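Local structure of biofilm-associated surface protein (Staphylococcus aureus, 7C7U) at residues Y70-K75 with V116-A121; E221-F226 with V328-K333; I240-K245 with F315-P320; G457-T462 with D501-D506; S525-D530 with V537-S542. The protein is a calcium-binding, cell-wall-anchored surface protein that takes part in biofilm formation, probably as a switch that modulates functional amyloid assembly. All blocks are in the same frame, centred on the assembly; numbering follows the deposited sequence.

Interaction 1 of 5, residues Y70-K75 with V116-A121; sequences YKIDLK and VNFIRA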
# COMPACT_ATOMS: atom_id res chain seq x y z
N TYR A 70 2.32 -4.31 20.94
CA TYR A 70 1.34 -3.49 20.24
C TYR A 70 1.38 -2.07 20.78
O TYR A 70 1.32 -1.85 22.00
CB TYR A 70 -0.05 -4.09 20.37
CG TYR A 70 -0.18 -5.39 19.61
CD1 TYR A 70 -0.12 -5.41 18.23
CD2 TYR A 70 -0.33 -6.60 20.28
CE1 TYR A 70 -0.22 -6.59 17.53
CE2 TYR A 70 -0.43 -7.80 19.58
CZ TYR A 70 -0.38 -7.79 18.21
OH TYR A 70 -0.47 -8.95 17.49
N LYS A 71 1.45 -1.11 19.87
CA LYS A 71 1.64 0.30 20.18
C LYS A 71 0.45 1.11 19.71
O LYS A 71 -0.28 0.71 18.80
CB LYS A 71 2.91 0.84 19.52
CG LYS A 71 4.14 -0.06 19.66
CD LYS A 71 4.96 0.39 20.86
CE LYS A 71 6.10 -0.57 21.15
NZ LYS A 71 6.61 -0.37 22.54
N ILE A 72 0.27 2.28 20.32
CA ILE A 72 -0.71 3.25 19.86
C ILE A 72 0.02 4.29 19.02
O ILE A 72 1.01 4.88 19.47
CB ILE A 72 -1.44 3.90 21.05
CG1 ILE A 72 -2.29 2.85 21.77
CG2 ILE A 72 -2.30 5.07 20.59
CD1 ILE A 72 -2.85 3.39 23.07
N ASP A 73 -0.43 4.49 17.79
CA ASP A 73 0.21 5.43 16.87
C ASP A 73 -0.75 6.55 16.53
O ASP A 73 -1.89 6.29 16.12
CB ASP A 73 0.70 4.75 15.59
CG ASP A 73 2.04 4.12 15.76
OD1 ASP A 73 2.44 3.99 16.93
OD2 ASP A 73 2.73 3.81 14.76
N LEU A 74 -0.28 7.78 16.69
CA LEU A 74 -1.03 8.97 16.34
C LEU A 74 -0.26 9.71 15.25
O LEU A 74 0.87 10.15 15.48
CB LEU A 74 -1.21 9.87 17.55
CG LEU A 74 -1.86 11.22 17.29
CD1 LEU A 74 -3.22 11.04 16.65
CD2 LEU A 74 -2.01 11.97 18.63
N LYS A 75 -0.90 9.88 14.10
CA LYS A 75 -0.28 10.52 12.94
C LYS A 75 -1.01 11.82 12.64
O LYS A 75 -2.22 11.81 12.41
CB LYS A 75 -0.32 9.60 11.73
CG LYS A 75 0.17 10.25 10.45
CD LYS A 75 0.28 9.23 9.32
CE LYS A 75 0.44 9.95 7.98
NZ LYS A 75 1.61 10.88 7.92
N VAL A 116 3.11 5.32 21.52
CA VAL A 116 3.05 5.04 22.94
C VAL A 116 2.56 3.61 23.10
O VAL A 116 1.89 3.06 22.22
CB VAL A 116 2.15 6.06 23.69
CG1 VAL A 116 0.70 5.86 23.31
CG2 VAL A 116 2.33 5.94 25.20
N ASN A 117 2.93 2.98 24.21
CA ASN A 117 2.51 1.61 24.42
C ASN A 117 1.00 1.56 24.64
O ASN A 117 0.40 2.51 25.16
CB ASN A 117 3.25 0.98 25.60
CG ASN A 117 4.62 0.43 25.21
OD1 ASN A 117 4.95 0.33 24.02
ND2 ASN A 117 5.43 0.09 26.20
N PHE A 118 0.38 0.47 24.19
CA PHE A 118 -1.06 0.31 24.33
C PHE A 118 -1.46 0.02 25.77
O PHE A 118 -2.31 0.71 26.35
CB PHE A 118 -1.54 -0.81 23.41
CG PHE A 118 -3.03 -1.01 23.41
CD1 PHE A 118 -3.64 -1.79 24.38
CD2 PHE A 118 -3.81 -0.45 22.42
CE1 PHE A 118 -5.01 -1.98 24.38
CE2 PHE A 118 -5.19 -0.64 22.41
CZ PHE A 118 -5.79 -1.40 23.40
N ILE A 119 -0.87 -1.01 26.37
CA ILE A 119 -1.32 -1.54 27.65
C ILE A 119 -0.78 -0.69 28.80
O ILE A 119 0.43 -0.51 28.93
CB ILE A 119 -0.90 -3.01 27.82
CG1 ILE A 119 -1.68 -3.89 26.85
CG2 ILE A 119 -1.12 -3.47 29.24
CD1 ILE A 119 -0.83 -4.93 26.18
N ARG A 120 -1.69 -0.18 29.63
CA ARG A 120 -1.32 0.72 30.73
C ARG A 120 -0.31 0.08 31.67
O ARG A 120 0.60 0.76 32.17
CB ARG A 120 -2.56 1.15 31.50
CG ARG A 120 -2.25 1.91 32.77
CD ARG A 120 -3.49 2.25 33.56
NE ARG A 120 -3.15 3.00 34.77
CZ ARG A 120 -3.93 3.09 35.85
NH1 ARG A 120 -3.53 3.80 36.90
NH2 ARG A 120 -5.12 2.49 35.88
N ALA A 121 -0.46 -1.21 31.95
CA ALA A 121 0.46 -1.89 32.86
C ALA A 121 1.88 -1.94 32.31
O ALA A 121 2.84 -2.03 33.08
CB ALA A 121 -0.04 -3.31 33.16
O HOH W 1 1.80 -2.20 25.33
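Ile72 meets Val116 and Phe118. Its CB lies 3.7 Å from Val116 CG1, the two side chains running side by side on one face of the sheet. With CG1 anti to its own carbonyl carbon (chi1 -66°), the longer branch turns toward Phe118: Ile72 CG1 is 3.7 Å from Phe118 CD2, the side chains crossing at about a right angle. The tip, Ile72 CD1, ends 3.8 Å from Phe118 CA, while the shorter branch, CG2, stays near Val116 CG1. Backbone bonds fix this register. Ile72 N gives a nearly straight bond to Val116 O (2.6 Å, 168°), and Val116 N returns one to Ile72 O at 3.0 Å, which makes an antiparallel hydrogen-bonded pair between strands 70-76 and 113-117. At Phe118 the chain turns a corner, and Phe118 N reaches Tyr70 O only weakly; a water accepts from Ile119 N and donates weakly to the same carbonyl. Phe32 packs edge-to-face with both Tyr70 and Phe118. In the adjoining non-hydrogen-bonded pair, Lys71 and Asn117 run alongside each other, but the approach of amine to amide is too short to be trusted. The contact rests on main-chain bonds and a buried apolar face, with polar side chains contributing little that is certain.

Interaction 2 of 5, residues E221-F226 with V328-K333; sequences ENVGEF and VLKLNK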
# COMPACT_ATOMS: atom_id res chain seq x y z
N GLU A 221 -11.13 -4.26 -2.76
CA GLU A 221 -11.16 -4.68 -4.15
C GLU A 221 -12.34 -5.58 -4.48
O GLU A 221 -12.70 -5.71 -5.66
CB GLU A 221 -9.86 -5.41 -4.50
CG GLU A 221 -9.65 -6.69 -3.70
CD GLU A 221 -8.86 -6.47 -2.41
OE1 GLU A 221 -8.99 -5.39 -1.78
OE2 GLU A 221 -8.11 -7.40 -2.03
N ASN A 222 -12.97 -6.19 -3.48
CA ASN A 222 -14.07 -7.12 -3.71
C ASN A 222 -15.41 -6.43 -3.95
O ASN A 222 -16.38 -7.11 -4.29
CB ASN A 222 -14.20 -8.08 -2.53
CG ASN A 222 -12.90 -8.78 -2.20
OD1 ASN A 222 -12.35 -9.52 -3.02
ND2 ASN A 222 -12.37 -8.52 -1.01
N VAL A 223 -15.50 -5.11 -3.75
CA VAL A 223 -16.77 -4.41 -3.94
C VAL A 223 -17.03 -4.23 -5.43
O VAL A 223 -16.19 -3.69 -6.16
CB VAL A 223 -16.75 -3.05 -3.22
CG1 VAL A 223 -18.06 -2.32 -3.43
CG2 VAL A 223 -16.42 -3.22 -1.74
N GLY A 224 -18.19 -4.68 -5.89
CA GLY A 224 -18.58 -4.49 -7.28
C GLY A 224 -17.58 -5.09 -8.24
O GLY A 224 -16.85 -6.04 -7.94
N GLU A 225 -17.50 -4.50 -9.43
CA GLU A 225 -16.57 -5.00 -10.44
C GLU A 225 -15.28 -4.20 -10.51
O GLU A 225 -14.31 -4.66 -11.12
CB GLU A 225 -17.24 -5.02 -11.82
CG GLU A 225 -18.39 -6.02 -11.94
CD GLU A 225 -17.95 -7.46 -11.77
OE1 GLU A 225 -16.93 -7.86 -12.37
OE2 GLU A 225 -18.63 -8.21 -11.02
N PHE A 226 -15.23 -3.02 -9.89
CA PHE A 226 -14.04 -2.18 -9.91
C PHE A 226 -13.51 -1.89 -8.52
O PHE A 226 -12.63 -1.02 -8.37
CB PHE A 226 -14.33 -0.87 -10.66
CG PHE A 226 -14.77 -1.08 -12.08
CD1 PHE A 226 -13.83 -1.33 -13.08
CD2 PHE A 226 -16.12 -1.06 -12.42
CE1 PHE A 226 -14.23 -1.54 -14.39
CE2 PHE A 226 -16.52 -1.27 -13.73
CZ PHE A 226 -15.57 -1.51 -14.72
N VAL A 328 -20.99 2.50 1.58
CA VAL A 328 -20.21 1.84 0.53
C VAL A 328 -20.25 2.68 -0.74
O VAL A 328 -21.34 3.00 -1.24
CB VAL A 328 -20.73 0.42 0.25
CG1 VAL A 328 -19.87 -0.26 -0.88
CG2 VAL A 328 -20.71 -0.42 1.53
N LEU A 329 -19.08 3.02 -1.27
CA LEU A 329 -18.97 3.73 -2.54
C LEU A 329 -18.46 2.71 -3.56
O LEU A 329 -17.32 2.25 -3.45
CB LEU A 329 -18.01 4.91 -2.44
CG LEU A 329 -18.00 5.79 -1.20
CD1 LEU A 329 -16.87 6.79 -1.39
CD2 LEU A 329 -19.36 6.47 -1.00
N LYS A 330 -19.30 2.37 -4.53
CA LYS A 330 -18.92 1.45 -5.59
C LYS A 330 -18.21 2.22 -6.69
O LYS A 330 -18.80 3.14 -7.28
CB LYS A 330 -20.16 0.73 -6.12
CG LYS A 330 -20.67 -0.36 -5.20
CD LYS A 330 -21.64 -1.31 -5.92
CE LYS A 330 -22.01 -2.49 -5.02
NZ LYS A 330 -23.03 -3.40 -5.60
N LEU A 331 -16.96 1.87 -6.97
CA LEU A 331 -16.22 2.56 -8.02
C LEU A 331 -16.74 2.17 -9.40
O LEU A 331 -17.26 1.07 -9.61
CB LEU A 331 -14.73 2.24 -7.93
CG LEU A 331 -14.06 2.73 -6.65
CD1 LEU A 331 -12.63 2.27 -6.58
CD2 LEU A 331 -14.18 4.25 -6.53
N ASN A 332 -16.60 3.09 -10.35
CA ASN A 332 -16.99 2.84 -11.73
C ASN A 332 -15.79 2.55 -12.64
O ASN A 332 -15.98 2.37 -13.84
CB ASN A 332 -17.81 4.02 -12.29
CG ASN A 332 -17.06 5.34 -12.28
OD1 ASN A 332 -15.84 5.38 -12.25
ND2 ASN A 332 -17.81 6.44 -12.30
N LYS A 333 -14.58 2.49 -12.08
CA LYS A 333 -13.34 2.20 -12.78
C LYS A 333 -12.29 1.95 -11.72
O LYS A 333 -12.52 2.16 -10.53
CB LYS A 333 -12.92 3.34 -13.71
CG LYS A 333 -12.49 4.63 -12.98
CD LYS A 333 -12.36 5.80 -13.95
CE LYS A 333 -13.71 6.16 -14.58
NZ LYS A 333 -14.28 7.43 -14.00
O HOH W 2 -16.96 -1.44 -8.35
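Val223 and Phe226 reach from the turn between strands 210-220 and 228-237 onto strand 323-331 and the residues after it, so the loop joining two neighbours of a five-stranded antiparallel sheet folds over the end of the strand beside 228-237. The two side chains use different surfaces. Val223, its CG1 anti to the backbone N (chi1 180°), sends that methyl between two residues of the strand: Val223 CG1 is 3.7 Å from Val328 CG1 and equally far from Lys330 CG. Both pairs meet at a slant, and the lysine contributes its aliphatic stem while its amine extends toward Glu269 in a long, weak ion pair. Phe226 instead lays its ring against main chain. One face receives the backbone carbonyl of Asn332, whose O sits 3.6 Å above the ring plane and is displaced toward the rim, and Phe226 CD1 comes to 3.6 Å from Lys333 CA. At the root of the ring, Phe226 CB approaches Lys333 O at 3.5 Å. Leu331 meets the same root of the residue, its CD1 lying 3.7 Å from Phe226 O. The side-chain amide of Asn332 is turned to a different partner, ND2 bonding to Pro263 O. Between the two contacts sits a water that accepts from Phe226 N at 2.8 Å and is placed to donate to Leu331 O, also at 2.8 Å, one of several acceptors competing for its protons.

Interaction 3 of 5, residues I240-K245 with F315-P320; sequences IFSYSK and FNNALP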
# COMPACT_ATOMS: atom_id res chain seq x y z
N ILE A 240 -26.34 1.80 27.72
CA ILE A 240 -27.01 0.73 26.99
C ILE A 240 -28.15 1.31 26.16
O ILE A 240 -29.25 0.74 26.11
CB ILE A 240 -27.51 -0.37 27.94
CG1 ILE A 240 -28.25 0.24 29.14
CG2 ILE A 240 -26.33 -1.25 28.37
CD1 ILE A 240 -29.18 -0.74 29.87
N PHE A 241 -27.86 2.41 25.47
CA PHE A 241 -28.83 3.12 24.65
C PHE A 241 -29.71 2.17 23.83
O PHE A 241 -29.23 1.19 23.26
CB PHE A 241 -28.11 4.08 23.69
CG PHE A 241 -29.02 4.70 22.68
CD1 PHE A 241 -29.91 5.71 23.05
CD2 PHE A 241 -29.01 4.27 21.37
CE1 PHE A 241 -30.75 6.27 22.11
CE2 PHE A 241 -29.85 4.83 20.43
CZ PHE A 241 -30.72 5.84 20.80
N SER A 242 -30.98 2.52 23.75
CA SER A 242 -31.95 1.80 22.94
C SER A 242 -32.71 2.82 22.10
O SER A 242 -33.27 3.78 22.65
CB SER A 242 -32.90 0.99 23.85
OG SER A 242 -33.55 -0.02 23.12
N TYR A 243 -32.69 2.63 20.77
CA TYR A 243 -33.36 3.54 19.84
C TYR A 243 -34.80 3.08 19.64
O TYR A 243 -35.05 1.96 19.19
CB TYR A 243 -32.64 3.58 18.48
CG TYR A 243 -33.34 4.49 17.49
CD1 TYR A 243 -33.08 5.87 17.46
CD2 TYR A 243 -34.29 3.99 16.60
CE1 TYR A 243 -33.72 6.71 16.56
CE2 TYR A 243 -34.95 4.84 15.72
CZ TYR A 243 -34.66 6.19 15.70
OH TYR A 243 -35.30 7.03 14.82
N SER A 244 -35.75 3.95 19.98
CA SER A 244 -37.16 3.72 19.68
C SER A 244 -37.87 5.07 19.68
O SER A 244 -37.86 5.78 20.69
CB SER A 244 -37.81 2.77 20.69
OG SER A 244 -39.17 2.53 20.34
N LYS A 245 -38.45 5.43 18.55
CA LYS A 245 -39.10 6.72 18.38
C LYS A 245 -40.42 6.49 17.69
O LYS A 245 -40.58 5.53 16.93
CB LYS A 245 -38.23 7.70 17.53
CG LYS A 245 -36.82 7.92 18.05
CD LYS A 245 -36.82 8.81 19.31
CE LYS A 245 -35.47 8.75 20.02
NZ LYS A 245 -35.39 9.75 21.12
N PHE A 315 -28.43 -0.46 16.19
CA PHE A 315 -28.06 0.32 17.36
C PHE A 315 -27.67 -0.53 18.55
O PHE A 315 -27.39 0.04 19.62
CB PHE A 315 -29.22 1.23 17.77
CG PHE A 315 -29.37 2.46 16.92
CD1 PHE A 315 -28.52 3.54 17.09
CD2 PHE A 315 -30.39 2.54 15.99
CE1 PHE A 315 -28.68 4.70 16.33
CE2 PHE A 315 -30.56 3.68 15.22
CZ PHE A 315 -29.70 4.77 15.39
N ASN A 316 -27.65 -1.86 18.41
CA ASN A 316 -27.43 -2.78 19.54
C ASN A 316 -28.28 -2.38 20.74
O ASN A 316 -27.79 -2.15 21.84
CB ASN A 316 -25.94 -2.84 19.91
CG ASN A 316 -25.05 -3.10 18.70
OD1 ASN A 316 -25.28 -4.04 17.95
ND2 ASN A 316 -24.04 -2.27 18.52
N ASN A 317 -29.59 -2.27 20.51
CA ASN A 317 -30.50 -1.77 21.54
C ASN A 317 -30.41 -2.55 22.85
O ASN A 317 -30.46 -3.79 22.87
CB ASN A 317 -31.93 -1.79 21.00
CG ASN A 317 -32.16 -0.74 19.94
OD1 ASN A 317 -31.50 0.30 19.92
ND2 ASN A 317 -33.11 -1.01 19.03
N ALA A 318 -30.26 -1.81 23.94
CA ALA A 318 -30.17 -2.30 25.31
C ALA A 318 -28.89 -3.08 25.58
O ALA A 318 -28.79 -3.75 26.60
CB ALA A 318 -31.38 -3.14 25.71
N LEU A 319 -27.90 -3.01 24.68
CA LEU A 319 -26.57 -3.56 24.85
C LEU A 319 -25.54 -2.43 24.88
O LEU A 319 -25.78 -1.36 24.32
CB LEU A 319 -26.22 -4.52 23.71
CG LEU A 319 -26.97 -5.86 23.71
CD1 LEU A 319 -26.89 -6.53 22.35
CD2 LEU A 319 -26.45 -6.80 24.79
N PRO A 320 -24.39 -2.63 25.52
CA PRO A 320 -23.37 -1.57 25.55
C PRO A 320 -22.51 -1.48 24.30
O PRO A 320 -21.62 -0.63 24.25
CB PRO A 320 -22.53 -1.95 26.78
CG PRO A 320 -22.61 -3.46 26.81
CD PRO A 320 -23.99 -3.81 26.31
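Phe315 packs against two aromatic side chains of the other loop. Tyr243 CB sits over one face of its ring, 3.9 Å from the centroid and 25° off the normal, a CH-pi contact. The Tyr243 and Phe315 rings are nearly parallel, at 14°, but slid so far apart that they barely overlap. Phe241 meets the same residue differently: its edge is directed toward the Phe315 face in an offset edge-to-face pair, with planes at 71° and Phe241 CE2 3.8 Å from Phe315 CD1. Two polar bonds hold this cluster in place. Tyr243 N donates to Asn317 OD1 at 2.8 Å, from well above the carbonyl plane of the amide, and Ala318 N donates to Phe241 O at 3.2 Å. Farther along, Ile240 CG2 touches Pro320 CD at 4.0 Å. In the next shell, Asn310 receives the other end of the Asn317 amide, Gln250 bonds the Tyr243 hydroxyl, and Lys237 NZ binds Phe241 O together with the carbonyls of Phe315, Asn316 and Leu319. Leu319 N closes back on Asn316 O at 3.0 Å. The arrangement is that of a type II beta turn, Asn316 to Leu319, docked on a neighbouring loop through an aromatic cluster.

Interaction 4 of 5, residues G457-T462 with D501-D506; sequences GAATQT and DSPNYD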
# COMPACT_ATOMS: atom_id res chain seq x y z
N GLY A 457 7.54 -11.58 -5.38
CA GLY A 457 6.20 -12.12 -5.49
C GLY A 457 5.88 -12.91 -6.74
O GLY A 457 4.74 -13.35 -6.92
N ALA A 458 6.86 -13.10 -7.63
CA ALA A 458 6.58 -13.69 -8.93
C ALA A 458 5.94 -15.07 -8.80
O ALA A 458 6.27 -15.84 -7.90
CB ALA A 458 7.87 -13.78 -9.75
N ALA A 459 5.01 -15.35 -9.71
CA ALA A 459 4.42 -16.67 -9.86
C ALA A 459 5.43 -17.64 -10.47
O ALA A 459 6.54 -17.28 -10.85
CB ALA A 459 3.16 -16.58 -10.73
N THR A 460 5.03 -18.91 -10.57
CA THR A 460 5.87 -19.89 -11.25
C THR A 460 5.77 -19.67 -12.75
O THR A 460 4.67 -19.67 -13.32
CB THR A 460 5.47 -21.32 -10.88
OG1 THR A 460 5.96 -21.62 -9.57
CG2 THR A 460 6.06 -22.32 -11.87
N GLN A 461 6.91 -19.46 -13.40
CA GLN A 461 6.96 -19.14 -14.82
C GLN A 461 7.26 -20.38 -15.64
O GLN A 461 7.88 -21.34 -15.16
CB GLN A 461 8.02 -18.08 -15.11
CG GLN A 461 8.04 -16.92 -14.14
CD GLN A 461 6.88 -15.97 -14.36
OE1 GLN A 461 6.56 -15.61 -15.50
NE2 GLN A 461 6.24 -15.56 -13.27
N THR A 462 6.81 -20.35 -16.90
CA THR A 462 7.16 -21.35 -17.90
C THR A 462 7.92 -20.67 -19.03
O THR A 462 7.45 -19.67 -19.60
CB THR A 462 5.91 -22.07 -18.43
OG1 THR A 462 5.21 -22.67 -17.33
CG2 THR A 462 6.29 -23.15 -19.47
N ASP A 501 6.41 -17.11 -19.48
CA ASP A 501 4.96 -17.07 -19.39
C ASP A 501 4.56 -17.14 -17.92
O ASP A 501 4.87 -18.12 -17.23
CB ASP A 501 4.35 -18.21 -20.20
CG ASP A 501 2.82 -18.19 -20.24
OD1 ASP A 501 2.17 -17.57 -19.39
OD2 ASP A 501 2.27 -18.84 -21.15
N SER A 502 3.87 -16.10 -17.45
CA SER A 502 3.27 -16.05 -16.12
C SER A 502 1.80 -16.44 -16.21
O SER A 502 1.14 -16.12 -17.20
CB SER A 502 3.40 -14.65 -15.52
OG SER A 502 2.49 -14.45 -14.44
N PRO A 503 1.25 -17.17 -15.23
CA PRO A 503 -0.18 -17.50 -15.27
C PRO A 503 -1.09 -16.32 -14.94
O PRO A 503 -2.32 -16.45 -15.08
CB PRO A 503 -0.33 -18.59 -14.21
CG PRO A 503 0.77 -18.33 -13.25
CD PRO A 503 1.93 -17.77 -14.06
N ASN A 504 -0.56 -15.19 -14.49
CA ASN A 504 -1.39 -14.09 -14.05
C ASN A 504 -1.46 -12.94 -15.04
O ASN A 504 -2.17 -11.96 -14.78
CB ASN A 504 -0.90 -13.56 -12.70
CG ASN A 504 -1.21 -14.50 -11.58
OD1 ASN A 504 -2.30 -15.06 -11.52
ND2 ASN A 504 -0.25 -14.71 -10.69
N TYR A 505 -0.75 -13.04 -16.16
CA TYR A 505 -0.69 -11.97 -17.13
C TYR A 505 -0.84 -12.53 -18.53
O TYR A 505 -0.39 -13.64 -18.82
CB TYR A 505 0.62 -11.18 -16.99
CG TYR A 505 0.67 -10.42 -15.68
CD1 TYR A 505 0.26 -9.10 -15.61
CD2 TYR A 505 1.11 -11.05 -14.51
CE1 TYR A 505 0.28 -8.42 -14.40
CE2 TYR A 505 1.13 -10.37 -13.31
CZ TYR A 505 0.72 -9.05 -13.27
OH TYR A 505 0.76 -8.37 -12.06
N ASP A 506 -1.49 -11.76 -19.40
CA ASP A 506 -1.80 -12.23 -20.73
C ASP A 506 -0.55 -12.41 -21.59
O ASP A 506 -0.51 -13.31 -22.43
CB ASP A 506 -2.77 -11.27 -21.43
CG ASP A 506 -4.17 -11.32 -20.84
OD1 ASP A 506 -4.45 -12.17 -19.97
OD2 ASP A 506 -5.01 -10.51 -21.29
O HOH W 3 4.22 -13.09 -12.20
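The amide of Gln461 turns its O and N ends, not a face, to Ser502 CB, with OE1 3.3 Å and NE2 3.7 Å from that carbon. A bend in the glutamine chain at chi2 (-75°) folds this amide back along its own segment, where NE2 donates to Ala459 O at 3.0 Å; the donor stands above that carbonyl's plane, and the acceptor is tilted 19° from the amide plane. The Tyr505 ring has Ser502 OG at its edge, in plane. The pyrrolidine ring of Pro503 meets the other segment through its CD and CG atoms: CD is 3.7 Å from Ala459 CB and 3.4 Å from Thr460 O. Beside these groups begins the antiparallel pairing of strands 462-466 and 494-501, neighbours in a mixed beta sheet. Thr462 and Asp501 form its hydrogen-bonded end pair, Thr462 N donating to Asp501 O at 3.0 Å in the carbonyl plane, on a lone pair, and Asp501 N returning a bond to Thr462 O. The Asp501 carboxylate turns to Lys464 in a salt bridge. Beyond the pair the chain leaves the sheet through an ST turn, in which Ser502 OG accepts from Asn504 N at 3.1 Å. A water hydrogen-bonded to Ser502 OG bridges to the other segment through weak bonds from Ala459 N and Gln461 NE2.

Interaction 5 of 5, residues S525-D530 with V537-S542; sequences SINPVD and VVNGTS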
# COMPACT_ATOMS: atom_id res chain seq x y z
N SER A 525 27.45 -16.59 -22.19
CA SER A 525 26.81 -15.59 -21.34
C SER A 525 27.04 -15.96 -19.88
O SER A 525 27.35 -17.11 -19.55
CB SER A 525 25.31 -15.44 -21.62
OG SER A 525 24.59 -16.64 -21.35
N ILE A 526 26.90 -14.96 -19.00
CA ILE A 526 27.07 -15.12 -17.56
C ILE A 526 25.75 -14.81 -16.87
O ILE A 526 25.13 -13.78 -17.16
CB ILE A 526 28.19 -14.21 -17.02
CG1 ILE A 526 29.47 -14.40 -17.82
CG2 ILE A 526 28.45 -14.48 -15.55
CD1 ILE A 526 30.49 -13.30 -17.62
N ASN A 527 25.31 -15.69 -15.98
CA ASN A 527 24.12 -15.40 -15.19
C ASN A 527 24.44 -14.36 -14.12
O ASN A 527 25.60 -14.23 -13.70
CB ASN A 527 23.57 -16.67 -14.54
CG ASN A 527 22.94 -17.62 -15.54
OD1 ASN A 527 22.75 -17.28 -16.71
ND2 ASN A 527 22.56 -18.80 -15.07
N PRO A 528 23.45 -13.60 -13.66
CA PRO A 528 23.71 -12.59 -12.63
C PRO A 528 24.41 -13.19 -11.41
O PRO A 528 24.19 -14.34 -11.05
CB PRO A 528 22.31 -12.07 -12.28
CG PRO A 528 21.52 -12.27 -13.54
CD PRO A 528 22.05 -13.55 -14.14
N VAL A 529 25.31 -12.40 -10.81
CA VAL A 529 26.13 -12.84 -9.69
C VAL A 529 26.07 -11.76 -8.61
O VAL A 529 26.27 -10.58 -8.91
CB VAL A 529 27.59 -13.10 -10.12
CG1 VAL A 529 28.43 -13.50 -8.92
CG2 VAL A 529 27.66 -14.16 -11.22
N ASP A 530 25.80 -12.15 -7.37
CA ASP A 530 25.87 -11.21 -6.25
C ASP A 530 26.98 -11.62 -5.29
O ASP A 530 27.57 -12.71 -5.40
CB ASP A 530 24.51 -11.08 -5.52
CG ASP A 530 24.04 -12.37 -4.84
OD1 ASP A 530 24.86 -13.11 -4.25
OD2 ASP A 530 22.82 -12.63 -4.87
N VAL A 537 27.59 -19.12 -12.77
CA VAL A 537 26.98 -19.97 -13.79
C VAL A 537 27.12 -19.32 -15.16
O VAL A 537 26.81 -18.13 -15.33
CB VAL A 537 25.50 -20.25 -13.46
CG1 VAL A 537 24.93 -21.27 -14.45
CG2 VAL A 537 25.35 -20.73 -12.02
N VAL A 538 27.60 -20.09 -16.14
CA VAL A 538 27.78 -19.63 -17.51
C VAL A 538 27.00 -20.53 -18.45
O VAL A 538 26.76 -21.71 -18.17
CB VAL A 538 29.27 -19.57 -17.92
CG1 VAL A 538 30.01 -18.52 -17.13
CG2 VAL A 538 29.93 -20.95 -17.76
N ASN A 539 26.59 -19.95 -19.59
CA ASN A 539 25.86 -20.64 -20.65
C ASN A 539 26.65 -20.54 -21.94
O ASN A 539 27.25 -19.50 -22.23
CB ASN A 539 24.46 -20.04 -20.84
CG ASN A 539 23.73 -19.84 -19.53
OD1 ASN A 539 23.30 -20.80 -18.90
ND2 ASN A 539 23.61 -18.59 -19.10
N GLY A 540 26.65 -21.62 -22.72
CA GLY A 540 27.41 -21.64 -23.96
C GLY A 540 27.23 -22.97 -24.64
O GLY A 540 26.62 -23.91 -24.10
N THR A 541 27.78 -23.05 -25.85
CA THR A 541 27.56 -24.27 -26.62
C THR A 541 28.25 -25.47 -25.96
O THR A 541 29.30 -25.36 -25.32
CB THR A 541 28.04 -24.08 -28.07
OG1 THR A 541 27.65 -25.22 -28.83
CG2 THR A 541 29.53 -23.92 -28.13
N SER A 542 27.64 -26.63 -26.14
CA SER A 542 28.12 -27.83 -25.50
C SER A 542 29.52 -28.19 -26.02
O SER A 542 29.81 -28.06 -27.21
CB SER A 542 27.13 -28.97 -25.75
OG SER A 542 27.54 -30.16 -25.11
O HOH W 4 21.52 -20.69 -16.96
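Backbone bonds pair Ser525 with Asn539 in both directions: Ser525 N donates to Asn539 O and Asn539 N to Ser525 O, each at 2.9 Å. Two residues on, past the non-hydrogen-bonded pair Ile526-Val538, Asn527 N reaches Val537 O almost straight. These bonds define the antiparallel hairpin of strands 525-526 and 535-539. Side-chain bonds centre on the Asn539 amide. Its ND2 donates to Ser525 OG at 3.1 Å and to Asn527 OD1 at 2.9 Å, and both acceptors lie within 7° of the amide plane, so each is well placed for one N-H. Ser525 OG occupies the position between its backbone N and carbonyl carbon (chi1 63°), which brings it to the amide. The Asn527 and Asn539 amide planes are 46° apart, and a water joins their other ends, accepting from Asn527 ND2 and donating to Asn539 OD1 at 2.6 Å. Apolar contact is lighter: Ile526 CG1 stands 4.2 Å from Val538 CG1 on the face opposite Ser525 and Asn539, where Leu582 also packs on Ile526. With both N-H groups and the oxygen of the buried Asn539 amide engaged, its rotation is probably fixed, and polar side chains reinforce the main-chain pairing.

Overall arrangement
From the N terminus, interaction 1 comes first, bringing together two strands of the large mixed sheet across an excursion of 40 residues. Interaction 2 then closes the longest loop, 101 residues, within the five-stranded antiparallel sheet. Interaction 3 falls within that span and joins the loops that follow strands 228-237 and 301-305, about 16 Å from interaction 2 at the nearest atoms. Interactions 4 and 5 follow in series: one closes 38 residues and ties strand ends in the seven-stranded sheet, the other closes only 6 as a local hairpin. No loops cross. Interactions 3 and 5 lie farthest apart, about 72 Å between centres, on opposite sides of the chain's centre.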